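Local coordinates for protein PT26-6P (Thermococcus sp., PDB 2WB7) that is of unknown function but is encoded by a mobile extrachromosomal element of Euryarchaea and combines two immunoglobulin-like domains with a helical domain, at residues A[110-114]-A[115-119]. Residues are numbered along the deposited sequence; the frame is centred on the assembly and turned at random.
Sequences STFRQ and GGYIA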
ATOM      1  N   SER A 110     -22.442 -33.599  -7.370  1.00 58.36           N
ATOM      2  CA  SER A 110     -22.558 -33.172  -8.769  1.00 58.92           C
ATOM      3  C   SER A 110     -21.212 -32.819  -9.377  1.00 58.94           C
ATOM      4  O   SER A 110     -20.992 -32.978 -10.573  1.00 58.99           O
ATOM      5  CB  SER A 110     -23.463 -31.943  -8.886  1.00 59.14           C
ATOM      6  OG  SER A 110     -24.836 -32.285  -8.769  1.00 60.59           O
ATOM      7  N   THR A 111     -20.321 -32.299  -8.547  1.00 59.27           N
ATOM      8  CA  THR A 111     -19.040 -31.797  -9.024  1.00 59.33           C
ATOM      9  C   THR A 111     -18.173 -32.943  -9.496  1.00 59.10           C
ATOM     10  O   THR A 111     -17.305 -32.779 -10.347  1.00 59.06           O
ATOM     11  CB  THR A 111     -18.279 -31.079  -7.892  1.00 59.53           C
ATOM     12  OG1 THR A 111     -19.107 -30.049  -7.330  1.00 59.74           O
ATOM     13  CG2 THR A 111     -16.974 -30.471  -8.414  1.00 59.40           C
ATOM     14  N   PHE A 112     -18.406 -34.112  -8.921  1.00 59.02           N
ATOM     15  CA  PHE A 112     -17.498 -35.220  -9.132  1.00 58.88           C
ATOM     16  C   PHE A 112     -18.042 -36.302 -10.046  1.00 59.23           C
ATOM     17  O   PHE A 112     -19.246 -36.406 -10.273  1.00 59.39           O
ATOM     18  CB  PHE A 112     -17.056 -35.792  -7.794  1.00 58.61           C
ATOM     19  CG  PHE A 112     -16.435 -34.776  -6.902  1.00 57.50           C
ATOM     20  CD1 PHE A 112     -17.117 -34.297  -5.798  1.00 56.97           C
ATOM     21  CD2 PHE A 112     -15.181 -34.270  -7.189  1.00 56.17           C
ATOM     22  CE1 PHE A 112     -16.547 -33.339  -4.980  1.00 57.03           C
ATOM     23  CE2 PHE A 112     -14.600 -33.320  -6.376  1.00 56.08           C
ATOM     24  CZ  PHE A 112     -15.285 -32.850  -5.268  1.00 56.34           C
ATOM     25  N   ARG A 113     -17.115 -37.101 -10.565  1.00 59.65           N
ATOM     26  CA  ARG A 113     -17.379 -38.165 -11.524  1.00 59.86           C
ATOM     27  C   ARG A 113     -18.336 -39.216 -10.983  1.00 59.83           C
ATOM     28  O   ARG A 113     -18.080 -39.821  -9.940  1.00 59.87           O
ATOM     29  CB  ARG A 113     -16.052 -38.811 -11.887  1.00 59.86           C
ATOM     30  CG  ARG A 113     -16.102 -39.817 -12.982  1.00 61.33           C
ATOM     31  CD  ARG A 113     -14.751 -39.816 -13.681  1.00 64.20           C
ATOM     32  NE  ARG A 113     -14.576 -38.593 -14.467  1.00 65.68           N
ATOM     33  CZ  ARG A 113     -13.406 -38.130 -14.903  1.00 65.75           C
ATOM     34  NH1 ARG A 113     -12.281 -38.768 -14.617  1.00 66.09           N
ATOM     35  NH2 ARG A 113     -13.364 -37.012 -15.616  1.00 66.28           N
ATOM     36  N   GLN A 114     -19.440 -39.419 -11.698  1.00 60.03           N
ATOM     37  CA  GLN A 114     -20.470 -40.396 -11.323  1.00 60.01           C
ATOM     38  C   GLN A 114     -19.884 -41.761 -10.979  1.00 59.26           C
ATOM     39  O   GLN A 114     -20.278 -42.389  -9.988  1.00 59.13           O
ATOM     40  CB  GLN A 114     -21.468 -40.578 -12.469  1.00 60.68           C
ATOM     41  CG  GLN A 114     -21.947 -39.288 -13.122  1.00 62.74           C
ATOM     42  CD  GLN A 114     -22.939 -38.557 -12.252  1.00 65.90           C
ATOM     43  OE1 GLN A 114     -22.750 -38.455 -11.036  1.00 67.09           O
ATOM     44  NE2 GLN A 114     -24.013 -38.049 -12.863  1.00 66.74           N
ATOM     45  N   GLY A 115     -18.957 -42.221 -11.815  1.00 58.39           N
ATOM     46  CA  GLY A 115     -18.383 -43.549 -11.674  1.00 57.51           C
ATOM     47  C   GLY A 115     -17.364 -43.699 -10.560  1.00 57.00           C
ATOM     48  O   GLY A 115     -16.883 -44.803 -10.307  1.00 57.39           O
ATOM     49  N   GLY A 116     -17.032 -42.611  -9.877  1.00 56.12           N
ATOM     50  CA  GLY A 116     -15.975 -42.678  -8.872  1.00 54.96           C
ATOM     51  C   GLY A 116     -14.592 -42.642  -9.514  1.00 54.26           C
ATOM     52  O   GLY A 116     -14.469 -42.462 -10.727  1.00 54.12           O
ATOM     53  N   TYR A 117     -13.553 -42.821  -8.697  1.00 53.35           N
ATOM     54  CA  TYR A 117     -12.181 -42.601  -9.124  1.00 52.61           C
ATOM     55  C   TYR A 117     -11.312 -43.747  -8.678  1.00 52.71           C
ATOM     56  O   TYR A 117     -11.516 -44.291  -7.600  1.00 52.88           O
ATOM     57  CB  TYR A 117     -11.622 -41.313  -8.489  1.00 52.38           C
ATOM     58  CG  TYR A 117     -12.350 -40.055  -8.909  1.00 51.27           C
ATOM     59  CD1 TYR A 117     -13.398 -39.555  -8.155  1.00 50.26           C
ATOM     60  CD2 TYR A 117     -12.001 -39.383 -10.072  1.00 50.08           C
ATOM     61  CE1 TYR A 117     -14.070 -38.423  -8.542  1.00 50.90           C
ATOM     62  CE2 TYR A 117     -12.665 -38.249 -10.470  1.00 49.61           C
ATOM     63  CZ  TYR A 117     -13.700 -37.773  -9.701  1.00 50.46           C
ATOM     64  OH  TYR A 117     -14.381 -36.649 -10.076  1.00 49.69           O
ATOM     65  N   ILE A 118     -10.325 -44.104  -9.490  1.00 52.73           N
ATOM     66  CA  ILE A 118      -9.259 -44.976  -9.024  1.00 52.85           C
ATOM     67  C   ILE A 118      -7.933 -44.496  -9.593  1.00 52.57           C
ATOM     68  O   ILE A 118      -7.899 -43.999 -10.705  1.00 52.55           O
ATOM     69  CB  ILE A 118      -9.511 -46.446  -9.405  1.00 53.24           C
ATOM     70  CG1 ILE A 118      -8.422 -47.331  -8.796  1.00 53.59           C
ATOM     71  CG2 ILE A 118      -9.615 -46.602 -10.927  1.00 52.76           C
ATOM     72  CD1 ILE A 118      -8.949 -48.641  -8.272  1.00 54.19           C
ATOM     73  N   ALA A 119      -6.856 -44.632  -8.823  1.00 52.50           N
ATOM     74  CA  ALA A 119      -5.538 -44.097  -9.210  1.00 52.43           C
ATOM     75  C   ALA A 119      -5.645 -42.791 -10.008  1.00 52.36           C
ATOM     76  O   ALA A 119      -5.515 -42.791 -11.232  1.00 52.14           O
ATOM     77  CB  ALA A 119      -4.742 -45.134  -9.985  1.00 52.42           C
TER
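Tyr117 reaches back across a tight turn and takes up the backbone amide of Arg113 with its phenol oxygen, Arg113 N lying 2.8 Å from Tyr117 OH in a nearly straight bond (169°). The turn itself is type I, from Arg113 to Gly116, and is closed by Gly116 N donating to Arg113 O at 3.0 Å. With CG anti to its own carbonyl carbon (chi1 -63°), the Tyr117 ring is turned back toward Phe112 and Arg113, whose CB atoms both touch its hydroxyl. From Phe112, CB packs at the edge of the Tyr117 ring, 4.0 Å from CE1, while Tyr117 OH in turn lies near the plane of the Phe112 ring. Arg113 runs across the tyrosine at about a right angle: its CB approaches Tyr117 CZ to 3.4 Å, and the chain bends at its third torsion, bringing the guanidinium near CE2 with its plane 37° from that of the ring. A phenylalanine in place of Tyr117 would probably leave the amide of Arg113 without this acceptor and weaken the tie across the turn. Gly116 has backbone angles that would jam a CB against the preceding carbonyl. Phe112 also packs on Ile87 and Val90 of strand 85-96, and Tyr117 shares backbone hydrogen bonding with Val85. This is a type I beta turn whose first residue is also gripped, through its backbone N-H, by a tyrosine hydroxyl just beyond the turn, in the loop joining strands 104-108 and 120-129 of the first immunoglobulin-like domain.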